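Local structure of alanyl-tRNA synthetase (Aquifex aeolicus, 3G98) at residues A43-K46 / G47-I50. The protein attaches alanine to its tRNA, and its C-Ala domain, the part crystallised here, brings editing and aminoacylation together on one tRNA. Sequence-based numbering, arbitrary orientation.
Sequences ASRK and GDKI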
loop_
_atom_site.group_PDB
_atom_site.type_symbol
_atom_site.label_atom_id
_atom_site.label_comp_id
_atom_site.label_asym_id
_atom_site.label_seq_id
_atom_site.Cartn_x
_atom_site.Cartn_y
_atom_site.Cartn_z
ATOM N N ALA A 43 -1.437 -6.133 -0.993
ATOM C CA ALA A 43 -2.307 -6.346 -2.128
ATOM C C ALA A 43 -2.837 -7.768 -2.093
ATOM O O ALA A 43 -2.269 -8.642 -1.423
ATOM C CB ALA A 43 -1.551 -6.095 -3.412
ATOM N N SER A 44 -3.933 -7.987 -2.816
ATOM C CA SER A 44 -4.505 -9.320 -2.950
ATOM C C SER A 44 -4.778 -9.587 -4.413
ATOM O O SER A 44 -5.481 -8.815 -5.072
ATOM C CB SER A 44 -5.807 -9.428 -2.175
ATOM O OG SER A 44 -6.431 -10.684 -2.414
ATOM N N ARG A 45 -4.192 -10.666 -4.917
ATOM C CA ARG A 45 -4.416 -11.085 -6.289
ATOM C C ARG A 45 -5.601 -12.041 -6.321
ATOM O O ARG A 45 -5.613 -13.051 -5.610
ATOM C CB ARG A 45 -3.183 -11.793 -6.849
ATOM C CG ARG A 45 -3.299 -12.058 -8.335
ATOM C CD ARG A 45 -2.207 -12.964 -8.875
ATOM N NE ARG A 45 -2.423 -13.189 -10.305
ATOM C CZ ARG A 45 -1.517 -12.976 -11.253
ATOM N NH1 ARG A 45 -0.296 -12.569 -10.936
ATOM N NH2 ARG A 45 -1.831 -13.195 -12.522
ATOM N N LYS A 46 -6.596 -11.713 -7.138
ATOM C CA LYS A 46 -7.681 -12.646 -7.429
ATOM C C LYS A 46 -7.723 -12.874 -8.932
ATOM O O LYS A 46 -8.351 -12.108 -9.671
ATOM C CB LYS A 46 -9.019 -12.107 -6.921
ATOM C CG LYS A 46 -9.141 -12.127 -5.397
ATOM C CD LYS A 46 -10.285 -11.254 -4.891
ATOM C CE LYS A 46 -11.599 -12.017 -4.802
ATOM N NZ LYS A 46 -12.621 -11.241 -4.033
ATOM N N GLY A 47 -7.029 -13.916 -9.382
ATOM C CA GLY A 47 -6.917 -14.193 -10.807
ATOM C C GLY A 47 -6.196 -13.057 -11.504
ATOM O O GLY A 47 -5.043 -12.763 -11.195
ATOM N N ASP A 48 -6.871 -12.413 -12.447
ATOM C CA ASP A 48 -6.242 -11.348 -13.225
ATOM C C ASP A 48 -6.553 -9.953 -12.685
ATOM O O ASP A 48 -6.280 -8.942 -13.342
ATOM C CB ASP A 48 -6.622 -11.463 -14.703
ATOM C CG ASP A 48 -5.850 -12.558 -15.419
ATOM O OD1 ASP A 48 -4.699 -12.846 -15.011
ATOM O OD2 ASP A 48 -6.392 -13.126 -16.391
ATOM N N LYS A 49 -7.116 -9.902 -11.481
ATOM C CA LYS A 49 -7.385 -8.627 -10.828
ATOM C C LYS A 49 -6.521 -8.478 -9.582
ATOM O O LYS A 49 -6.069 -9.472 -9.002
ATOM C CB LYS A 49 -8.865 -8.511 -10.458
ATOM C CG LYS A 49 -9.805 -8.599 -11.654
ATOM C CD LYS A 49 -9.410 -7.599 -12.737
ATOM C CE LYS A 49 -10.259 -7.771 -13.993
ATOM N NZ LYS A 49 -11.705 -7.607 -13.699
ATOM N N ILE A 50 -6.297 -7.236 -9.167
ATOM C CA ILE A 50 -5.569 -6.994 -7.934
ATOM C C ILE A 50 -6.198 -5.838 -7.133
ATOM O O ILE A 50 -6.525 -4.779 -7.673
ATOM C CB ILE A 50 -4.055 -6.756 -8.209
ATOM C CG1 ILE A 50 -3.281 -6.527 -6.912
ATOM C CG2 ILE A 50 -3.846 -5.572 -9.174
ATOM C CD1 ILE A 50 -1.775 -6.695 -7.093
#
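K46 and K49 form the closing antiparallel hydrogen-bonded pair of a two-residue beta hairpin, K46 N giving to K49 O at 3.0 Å and K49 N to K46 O at 3.1 Å, with G47 and D48 at the corners of a type II' turn. G47 takes the first corner with positive phi, where a beta carbon would run into K46 O. One step back, R45 and I50 make a non-hydrogen-bonded pair, and I50 CA sends a CH...O contact to S44 O (3.4 Å). R45 reaches the turn's G47 carbonyl: with CG anti to the backbone N (chi1 -171°) and the chain extended as far as NE, the side chain runs alongside the turn and NE donates to G47 O at 2.8 Å. The donor lies in the carbonyl plane, although the bond is bent at the hydrogen (137°). Beyond it, R45 NH2 makes a long salt bridge of 3.8 Å to D48 OD1, the guanidinium and carboxylate planes turned 54° apart, while NH1 pairs with D96. Replacing R45 by a leucine would probably leave G47 O without this donor and D96 without the charge of R45, and would also lose the long, weak bridge to D48. On the same face as R45, I50 lays CD1 against A43 CB (3.7 Å) and also touches P95. On the opposite face K46 carries its NZ to a salt bridge with E20. The turn caps the ends of the two central strands, 38-46 and 49-56, of the mixed sheet of this DHHA1-family domain; strand 9-17 runs parallel to 38-46 and bonds to A43 and R45, while strand 87-92 borders 49-56 antiparallel.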